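Local coordinates for chorismate synthase (Campylobacter jejuni, PDB 1SQ1), which probably converts 5-enolpyruvylshikimate-3-phosphate into chorismate with loss of phosphate, the last step of the chorismate pathway, using reduced FMN as cofactor, at residues E42-R46 / S128-A133; V153-F159 / D188-I193; F292-P296 / H320-G325. All blocks are in the same frame, centred on the assembly; numbering follows the deposited sequence.

How the contacts relate
The three contacts illustrate how packing surrounds a predicted cofactor site, with contact 3 in it and contacts 1 and 2 nearby. Contact 3 holds four residues of the predicted FMN site and a bound sulfate. Contact 2 lies beside it, with centres about 12 Å apart, and the two touch where Ile193 CG2 packs on Pro322 CG at 3.8 Å; both also meet the second subunit. Contact 1 stands apart, its centre about 17 Å from that of contact 3 and about 23 Å from that of contact 2. It holds Arg46, predicted to bind NADP(+), whose side chain is about 11 Å from that of Thr295. Helix 128-143 of contact 1 is followed in the chain by strand 148-156 of contact 2.

Contact 1. Residues E42-R46 / S128-A133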
loop_
_atom_site.group_PDB
_atom_site.type_symbol
_atom_site.label_atom_id
_atom_site.label_comp_id
_atom_site.label_asym_id
_atom_site.label_seq_id
_atom_site.Cartn_x
_atom_site.Cartn_y
_atom_site.Cartn_z
ATOM N N GLU A 42 -29.831 6.000 3.560
ATOM C CA GLU A 42 -28.896 6.702 2.706
ATOM C C GLU A 42 -28.965 6.121 1.307
ATOM O O GLU A 42 -28.953 6.858 0.322
ATOM C CB GLU A 42 -27.477 6.583 3.253
ATOM C CG GLU A 42 -26.608 7.774 2.910
ATOM C CD GLU A 42 -27.044 9.042 3.633
ATOM O OE1 GLU A 42 -26.476 10.117 3.355
ATOM O OE2 GLU A 42 -27.950 8.969 4.488
ATOM N N LEU A 43 -29.049 4.799 1.214
ATOM C CA LEU A 43 -29.122 4.163 -0.095
ATOM C C LEU A 43 -30.357 4.638 -0.868
ATOM O O LEU A 43 -30.342 4.686 -2.101
ATOM C CB LEU A 43 -29.133 2.632 0.040
ATOM C CG LEU A 43 -27.781 1.945 0.242
ATOM C CD1 LEU A 43 -27.981 0.454 0.395
ATOM C CD2 LEU A 43 -26.881 2.229 -0.948
ATOM N N ASP A 44 -31.412 5.008 -0.142
ATOM C CA ASP A 44 -32.646 5.474 -0.773
ATOM C C ASP A 44 -32.551 6.911 -1.281
ATOM O O ASP A 44 -33.394 7.358 -2.066
ATOM C CB ASP A 44 -33.836 5.338 0.189
ATOM C CG ASP A 44 -34.175 3.884 0.502
ATOM O OD1 ASP A 44 -34.006 3.015 -0.382
ATOM O OD2 ASP A 44 -34.631 3.609 1.629
ATOM N N LYS A 45 -31.526 7.632 -0.837
ATOM C CA LYS A 45 -31.333 9.009 -1.274
ATOM C C LYS A 45 -30.839 9.040 -2.717
ATOM O O LYS A 45 -31.340 9.822 -3.527
ATOM C CB LYS A 45 -30.341 9.744 -0.364
ATOM C CG LYS A 45 -30.988 10.437 0.827
ATOM C CD LYS A 45 -30.058 11.486 1.418
ATOM C CE LYS A 45 -30.769 12.337 2.457
ATOM N NZ LYS A 45 -29.887 13.408 3.007
ATOM N N ARG A 46 -29.864 8.192 -3.043
ATOM C CA ARG A 46 -29.356 8.157 -4.411
ATOM C C ARG A 46 -30.463 7.646 -5.345
ATOM O O ARG A 46 -31.196 6.714 -4.999
ATOM C CB ARG A 46 -28.124 7.254 -4.515
ATOM C CG ARG A 46 -28.409 5.783 -4.317
ATOM C CD ARG A 46 -27.230 4.939 -4.760
ATOM N NE ARG A 46 -26.965 5.040 -6.195
ATOM C CZ ARG A 46 -27.736 4.517 -7.146
ATOM N NH1 ARG A 46 -28.839 3.851 -6.825
ATOM N NH2 ARG A 46 -27.393 4.644 -8.422
ATOM N N SER A 128 -21.709 3.439 -7.776
ATOM C CA SER A 128 -22.437 4.456 -7.037
ATOM C C SER A 128 -23.152 3.889 -5.808
ATOM O O SER A 128 -23.033 4.438 -4.710
ATOM C CB SER A 128 -23.447 5.119 -7.973
ATOM O OG SER A 128 -24.175 6.135 -7.312
ATOM N N VAL A 129 -23.890 2.792 -5.999
ATOM C CA VAL A 129 -24.630 2.138 -4.914
ATOM C C VAL A 129 -23.684 1.675 -3.807
ATOM O O VAL A 129 -23.956 1.860 -2.616
ATOM C CB VAL A 129 -25.402 0.908 -5.425
ATOM C CG1 VAL A 129 -26.111 0.217 -4.264
ATOM C CG2 VAL A 129 -26.396 1.331 -6.485
ATOM N N ALA A 130 -22.578 1.059 -4.213
ATOM C CA ALA A 130 -21.585 0.576 -3.272
ATOM C C ALA A 130 -20.950 1.747 -2.513
ATOM O O ALA A 130 -20.949 1.759 -1.285
ATOM C CB ALA A 130 -20.520 -0.227 -4.015
ATOM N N ARG A 131 -20.431 2.735 -3.237
ATOM C CA ARG A 131 -19.791 3.884 -2.609
ATOM C C ARG A 131 -20.673 4.445 -1.505
ATOM O O ARG A 131 -20.182 4.845 -0.453
ATOM C CB ARG A 131 -19.512 4.963 -3.653
ATOM C CG ARG A 131 -19.046 4.404 -4.999
ATOM C CD ARG A 131 -18.847 5.488 -6.053
ATOM N NE ARG A 131 -17.653 6.292 -5.823
ATOM C CZ ARG A 131 -16.591 6.304 -6.619
ATOM N NH1 ARG A 131 -15.548 7.071 -6.325
ATOM N NH2 ARG A 131 -16.571 5.555 -7.714
ATOM N N VAL A 132 -21.982 4.477 -1.749
ATOM C CA VAL A 132 -22.936 4.978 -0.755
ATOM C C VAL A 132 -23.010 4.036 0.464
ATOM O O VAL A 132 -22.848 4.479 1.604
ATOM C CB VAL A 132 -24.346 5.143 -1.374
ATOM C CG1 VAL A 132 -25.331 5.668 -0.332
ATOM C CG2 VAL A 132 -24.273 6.096 -2.545
ATOM N N ALA A 133 -23.247 2.747 0.236
ATOM C CA ALA A 133 -23.301 1.807 1.350
ATOM C C ALA A 133 -22.072 2.002 2.234
ATOM O O ALA A 133 -22.188 2.286 3.428
ATOM C CB ALA A 133 -23.345 0.379 0.838
#
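Arg46 and Ser128 supply the polar part of the contact between the end of helix 36-45, with the residue that follows it, and helix 128-143: Arg46 NE donates to Ser128 OG over 3.2 Å, with an N-H...O angle of 165°. The hydroxyl lies at the edge of the guanidinium group and in its plane, where the NE hydrogen points. A bend at chi3 (-65°) turns the guanidinium out of line with its aliphatic stem and presents it to helix 128-143.

The same flat group also takes part in the nonpolar packing. Val129 CG2 rests over the centre of one face, 3.5 Å from Arg46 CZ, while Arg46 CD lies 3.9 Å from Val132 CG2. Leu43 contributes one branch: its CD2 packs 3.8 Å from Val132 CG1 and 4.0 Å from Val129 CG1, with Ala133 at its margin. Val132 thus meets Leu43 with one methyl and Arg46 with the other. The stem of Glu42 crosses Val132 at about a right angle, and its carboxylate continues to a salt bridge with Arg337.

Arg46 is predicted to bind NADP(+), so Ser128 and Val129 probably help to orient its head group. Both helices lie beside the five-stranded sheet that includes 21-26 and 78-82: Leu43 and Val129 touch Val82, and Ala133 touches Cys23. Helix 325-346 adjoins them through Arg337 and through Arg327, which touches Ser128 and also comes near the Arg46 guanidinium.

Contact 2. Residues V153-F159 / D188-I193; sequences VFGVGTF and DFKNEI
Phe189 meets Val156 and Phe159 because its first torsion sets CG opposite its own carbonyl carbon, swinging the ring off the helix and down to the strand backbone. Glu192 CG, held opposite the backbone N by chi1 (170°), packs on Val156 CG1 at 3.6 Å; the bend at chi2 (69°) then brings OE2 to the edge of the Phe159 ring.

No hydrogen bond joins the two segments, which meet by packing, of side chains on each other and of the Phe189 ring on the strand backbone. Val156 CG2 lies over a face of the Phe189 ring, 3.9 Å from its centroid, in a CH-pi contact. The edge of that ring points into the hairpin: Phe159 O lies near the ring plane, and Phe159 CB approaches Phe189 CE1 to 3.6 Å. A second CH-pi contact runs the other way, with Asp188 CB 3.8 Å above the centre of the Phe159 ring. Thr158 OG1 occupies the opposite face, while Glu192 OE2 sits at the ring edge, 3.6 Å from Phe159 CE2. The Glu192 carboxylate plane is steeply inclined to that ring, and OE2 also has a long, weak ion pair with Arg255 of the second subunit.

A type II' turn from Val156 to Phe159 folds Phe159 back beside Val156; Gly157 has the positive phi expected at its first corner. Phe154 and Gly155 form a classic beta bulge opposite Ala206. Helix 186-198 packs against the turn end of strand 148-156, their local axes 8.6 Å apart and inclined at 48°. Phe189 also touches Ile178 and Cys180, whereas the Phe154 side chain touches strands 205-212 and 286-292.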
loop_
_atom_site.group_PDB
_atom_site.type_symbol
_atom_site.label_atom_id
_atom_site.label_comp_id
_atom_site.label_asym_id
_atom_site.label_seq_id
_atom_site.Cartn_x
_atom_site.Cartn_y
_atom_site.Cartn_z
ATOM N N VAL A 153 -27.230 20.257 -3.833
ATOM C CA VAL A 153 -27.031 20.965 -5.101
ATOM C C VAL A 153 -27.256 22.470 -4.959
ATOM O O VAL A 153 -28.314 22.905 -4.503
ATOM C CB VAL A 153 -28.007 20.476 -6.196
ATOM C CG1 VAL A 153 -27.609 21.065 -7.538
ATOM C CG2 VAL A 153 -28.038 18.968 -6.248
ATOM N N PHE A 154 -26.275 23.268 -5.367
ATOM C CA PHE A 154 -26.433 24.709 -5.275
ATOM C C PHE A 154 -26.399 25.372 -6.627
ATOM O O PHE A 154 -26.613 26.579 -6.741
ATOM C CB PHE A 154 -25.372 25.325 -4.367
ATOM C CG PHE A 154 -23.980 25.353 -4.937
ATOM C CD1 PHE A 154 -23.464 26.522 -5.494
ATOM C CD2 PHE A 154 -23.124 24.262 -4.778
ATOM C CE1 PHE A 154 -22.098 26.610 -5.865
ATOM C CE2 PHE A 154 -21.764 24.340 -5.145
ATOM C CZ PHE A 154 -21.252 25.518 -5.687
ATOM N N GLY A 155 -26.145 24.579 -7.659
ATOM C CA GLY A 155 -26.095 25.114 -9.001
ATOM C C GLY A 155 -26.530 24.080 -10.012
ATOM O O GLY A 155 -26.170 22.904 -9.916
ATOM N N VAL A 156 -27.333 24.514 -10.972
ATOM C CA VAL A 156 -27.795 23.636 -12.033
ATOM C C VAL A 156 -27.848 24.443 -13.321
ATOM O O VAL A 156 -28.625 25.388 -13.443
ATOM C CB VAL A 156 -29.189 23.070 -11.752
ATOM C CG1 VAL A 156 -29.682 22.308 -12.974
ATOM C CG2 VAL A 156 -29.148 22.162 -10.526
ATOM N N GLY A 157 -27.013 24.070 -14.282
ATOM C CA GLY A 157 -26.984 24.792 -15.535
ATOM C C GLY A 157 -26.448 26.186 -15.298
ATOM O O GLY A 157 -25.482 26.369 -14.562
ATOM N N THR A 158 -27.086 27.168 -15.925
ATOM C CA THR A 158 -26.690 28.566 -15.803
ATOM C C THR A 158 -27.222 29.174 -14.490
ATOM O O THR A 158 -26.933 30.327 -14.156
ATOM C CB THR A 158 -27.194 29.375 -17.035
ATOM O OG1 THR A 158 -28.619 29.260 -17.150
ATOM C CG2 THR A 158 -26.573 28.821 -18.307
ATOM N N PHE A 159 -27.987 28.385 -13.738
ATOM C CA PHE A 159 -28.541 28.826 -12.460
ATOM C C PHE A 159 -27.600 28.449 -11.326
ATOM O O PHE A 159 -27.543 27.291 -10.928
ATOM C CB PHE A 159 -29.892 28.161 -12.235
ATOM C CG PHE A 159 -30.883 28.468 -13.303
ATOM C CD1 PHE A 159 -31.419 29.745 -13.415
ATOM C CD2 PHE A 159 -31.236 27.506 -14.235
ATOM C CE1 PHE A 159 -32.289 30.063 -14.442
ATOM C CE2 PHE A 159 -32.104 27.813 -15.267
ATOM C CZ PHE A 159 -32.633 29.100 -15.371
ATOM N N ASP A 188 -36.093 26.837 -10.446
ATOM C CA ASP A 188 -35.303 26.960 -11.667
ATOM C C ASP A 188 -34.492 25.692 -11.923
ATOM O O ASP A 188 -34.377 25.236 -13.067
ATOM C CB ASP A 188 -34.358 28.161 -11.589
ATOM C CG ASP A 188 -35.092 29.462 -11.345
ATOM O OD1 ASP A 188 -34.796 30.462 -12.046
ATOM O OD2 ASP A 188 -35.967 29.481 -10.443
ATOM N N PHE A 189 -33.920 25.123 -10.868
ATOM C CA PHE A 189 -33.159 23.908 -11.044
ATOM C C PHE A 189 -34.082 22.851 -11.647
ATOM O O PHE A 189 -33.752 22.247 -12.668
ATOM C CB PHE A 189 -32.602 23.408 -9.709
ATOM C CG PHE A 189 -31.597 24.329 -9.078
ATOM C CD1 PHE A 189 -30.918 25.278 -9.841
ATOM C CD2 PHE A 189 -31.314 24.245 -7.721
ATOM C CE1 PHE A 189 -29.979 26.128 -9.262
ATOM C CE2 PHE A 189 -30.372 25.093 -7.137
ATOM C CZ PHE A 189 -29.706 26.032 -7.908
ATOM N N LYS A 190 -35.244 22.643 -11.025
ATOM C CA LYS A 190 -36.209 21.642 -11.493
ATOM C C LYS A 190 -36.563 21.816 -12.958
ATOM O O LYS A 190 -36.537 20.868 -13.746
ATOM C CB LYS A 190 -37.487 21.714 -10.657
ATOM C CG LYS A 190 -37.298 21.290 -9.220
ATOM C CD LYS A 190 -38.598 21.330 -8.458
ATOM C CE LYS A 190 -38.415 20.802 -7.049
ATOM N NZ LYS A 190 -39.697 20.837 -6.281
ATOM N N ASN A 191 -36.914 23.048 -13.296
ATOM C CA ASN A 191 -37.281 23.430 -14.645
ATOM C C ASN A 191 -36.112 23.145 -15.581
ATOM O O ASN A 191 -36.284 22.484 -16.606
ATOM C CB ASN A 191 -37.630 24.918 -14.649
ATOM C CG ASN A 191 -37.458 25.550 -16.000
ATOM O OD1 ASN A 191 -36.792 26.580 -16.134
ATOM N ND2 ASN A 191 -38.054 24.942 -17.015
ATOM N N GLU A 192 -34.927 23.637 -15.214
ATOM C CA GLU A 192 -33.713 23.448 -16.014
ATOM C C GLU A 192 -33.457 21.968 -16.272
ATOM O O GLU A 192 -33.065 21.581 -17.373
ATOM C CB GLU A 192 -32.504 24.066 -15.297
ATOM C CG GLU A 192 -31.151 23.724 -15.919
ATOM C CD GLU A 192 -30.937 24.379 -17.268
ATOM O OE1 GLU A 192 -29.885 24.142 -17.900
ATOM O OE2 GLU A 192 -31.820 25.143 -17.700
ATOM N N ILE A 193 -33.685 21.146 -15.249
ATOM C CA ILE A 193 -33.490 19.705 -15.349
ATOM C C ILE A 193 -34.558 19.090 -16.250
ATOM O O ILE A 193 -34.254 18.343 -17.182
ATOM C CB ILE A 193 -33.539 19.041 -13.945
ATOM C CG1 ILE A 193 -32.276 19.418 -13.160
ATOM C CG2 ILE A 193 -33.690 17.522 -14.077
ATOM C CD1 ILE A 193 -32.231 18.872 -11.741
#

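Contact 3. Residues F292-P296 / H320-G325. With SO4 (sulfate ion), chain B.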
loop_
_atom_site.group_PDB
_atom_site.type_symbol
_atom_site.label_atom_id
_atom_site.label_comp_id
_atom_site.label_asym_id
_atom_site.label_seq_id
_atom_site.Cartn_x
_atom_site.Cartn_y
_atom_site.Cartn_z
ATOM N N PHE A 292 -20.093 18.876 -11.179
ATOM C CA PHE A 292 -20.422 17.804 -12.088
ATOM C C PHE A 292 -20.737 18.298 -13.500
ATOM O O PHE A 292 -21.409 19.321 -13.691
ATOM C CB PHE A 292 -21.622 17.027 -11.561
ATOM C CG PHE A 292 -21.330 16.196 -10.344
ATOM C CD1 PHE A 292 -21.115 16.795 -9.105
ATOM C CD2 PHE A 292 -21.328 14.810 -10.429
ATOM C CE1 PHE A 292 -20.900 16.030 -7.977
ATOM C CE2 PHE A 292 -21.113 14.034 -9.304
ATOM C CZ PHE A 292 -20.904 14.643 -8.071
ATOM N N LYS A 293 -20.256 17.558 -14.493
ATOM C CA LYS A 293 -20.509 17.910 -15.883
ATOM C C LYS A 293 -21.813 17.243 -16.283
ATOM O O LYS A 293 -22.323 16.381 -15.561
ATOM C CB LYS A 293 -19.383 17.395 -16.779
ATOM C CG LYS A 293 -19.431 15.895 -17.062
ATOM C CD LYS A 293 -18.277 15.439 -17.963
ATOM C CE LYS A 293 -18.400 13.958 -18.309
ATOM N NZ LYS A 293 -17.439 13.564 -19.369
ATOM N N PRO A 294 -22.384 17.644 -17.427
ATOM C CA PRO A 294 -23.636 17.017 -17.845
ATOM C C PRO A 294 -23.405 15.562 -18.242
ATOM O O PRO A 294 -22.403 15.219 -18.877
ATOM C CB PRO A 294 -24.089 17.887 -19.015
ATOM C CG PRO A 294 -22.808 18.455 -19.538
ATOM C CD PRO A 294 -22.065 18.795 -18.285
ATOM N N THR A 295 -24.339 14.713 -17.834
ATOM C CA THR A 295 -24.308 13.282 -18.116
ATOM C C THR A 295 -24.008 13.031 -19.588
ATOM O O THR A 295 -24.669 13.590 -20.462
ATOM C CB THR A 295 -25.666 12.662 -17.812
ATOM O OG1 THR A 295 -26.311 13.415 -16.775
ATOM C CG2 THR A 295 -25.497 11.228 -17.371
ATOM N N PRO A 296 -23.023 12.167 -19.885
ATOM C CA PRO A 296 -22.653 11.858 -21.276
ATOM C C PRO A 296 -23.756 11.138 -22.060
ATOM O O PRO A 296 -24.107 9.993 -21.756
ATOM C CB PRO A 296 -21.408 10.996 -21.112
ATOM C CG PRO A 296 -21.712 10.240 -19.850
ATOM C CD PRO A 296 -22.258 11.333 -18.941
ATOM N N HIS A 320 -32.866 7.988 -18.774
ATOM C CA HIS A 320 -31.487 8.390 -18.475
ATOM C C HIS A 320 -31.431 9.399 -17.319
ATOM O O HIS A 320 -32.411 9.582 -16.595
ATOM C CB HIS A 320 -30.837 8.998 -19.721
ATOM C CG HIS A 320 -29.343 9.009 -19.683
ATOM N ND1 HIS A 320 -28.593 7.852 -19.670
ATOM C CD2 HIS A 320 -28.458 10.032 -19.661
ATOM C CE1 HIS A 320 -27.308 8.164 -19.644
ATOM N NE2 HIS A 320 -27.202 9.482 -19.637
ATOM N N ASP A 321 -30.285 10.046 -17.129
ATOM C CA ASP A 321 -30.179 11.031 -16.062
ATOM C C ASP A 321 -29.793 12.380 -16.659
ATOM O O ASP A 321 -28.640 12.596 -17.040
ATOM C CB ASP A 321 -29.138 10.611 -15.013
ATOM C CG ASP A 321 -29.333 11.327 -13.676
ATOM O OD1 ASP A 321 -29.792 12.493 -13.682
ATOM O OD2 ASP A 321 -29.013 10.730 -12.624
ATOM N N PRO A 322 -30.763 13.302 -16.759
ATOM C CA PRO A 322 -30.541 14.638 -17.309
ATOM C C PRO A 322 -29.654 15.501 -16.424
ATOM O O PRO A 322 -29.215 16.575 -16.829
ATOM C CB PRO A 322 -31.954 15.189 -17.424
ATOM C CG PRO A 322 -32.643 14.555 -16.266
ATOM C CD PRO A 322 -32.177 13.129 -16.381
ATOM N N CYS A 323 -29.404 15.032 -15.208
ATOM C CA CYS A 323 -28.566 15.770 -14.273
ATOM C C CYS A 323 -28.079 14.849 -13.178
ATOM O O CYS A 323 -28.685 14.769 -12.112
ATOM C CB CYS A 323 -29.343 16.920 -13.645
ATOM S SG CYS A 323 -28.350 17.862 -12.484
ATOM N N VAL A 324 -26.972 14.167 -13.440
ATOM C CA VAL A 324 -26.423 13.223 -12.482
ATOM C C VAL A 324 -25.766 13.908 -11.291
ATOM O O VAL A 324 -25.393 13.256 -10.324
ATOM C CB VAL A 324 -25.415 12.278 -13.176
ATOM C CG1 VAL A 324 -24.162 13.048 -13.598
ATOM C CG2 VAL A 324 -25.074 11.126 -12.260
ATOM N N GLY A 325 -25.625 15.226 -11.361
ATOM C CA GLY A 325 -25.034 15.959 -10.254
ATOM C C GLY A 325 -25.915 15.908 -9.011
ATOM O O GLY A 325 -25.471 16.226 -7.909
HETATM S S SO4 B . -15.808 11.325 -16.116
HETATM O O1 SO4 B . -16.826 10.307 -16.456
HETATM O O2 SO4 B . -14.445 10.827 -16.447
HETATM O O3 SO4 B . -16.059 12.563 -16.881
HETATM O O4 SO4 B . -15.869 11.614 -14.669
#
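Thr295 and Asp321 form the polar centre of this loop-loop contact. Thr295 OG1 donates to Asp321 O and accepts a weak bond from Val324 N at 3.5 Å; the first bond is modelled as very short, so its exact length is doubtful. One hydroxyl thereby joins two points of the turn 321-324, and the Val324 CG1 methyl packs against it, 3.9 Å from Thr295 OG1. That turn has its own brace, since Asp321 OD1 accepts from Cys323 N at 3.0 Å in an Asx turn. The amide reaches OD1 on the anti side, 28° out of the carboxylate plane.

The closely packed end is buried and nonpolar. Gly325 CA lies over a face of the Phe292 ring, 4.1 Å from its centroid, in a CH-pi contact. Ile237 and Ala239 also touch Phe292.

The opposite end is looser and more open to solvent. Here the exposed His320 meets Thr295 obliquely, with His320 NE2 3.3 Å from Thr295 CG2, and no hydrogen bond links the imidazole to the other loop. Lys293 departs in a different direction: beyond a first torsion of 76° its chain is fully extended and carries NZ to a sulfate, which it holds by a weak bond of 3.0 Å to O3. Ala239 N of the same chain and Gly278 N of the second subunit also bind this ion.

Lys293 to Pro296 are predicted to contact FMN. Chemically, the Thr295 hydroxyl probably links the two loops, while the lysine and two backbone amides provide a place for an anion at a subunit boundary. The sulfate probably came from the crystallisation liquor; its position is consistent with a site suited to phosphate but does not establish where the cofactor's phosphate binds.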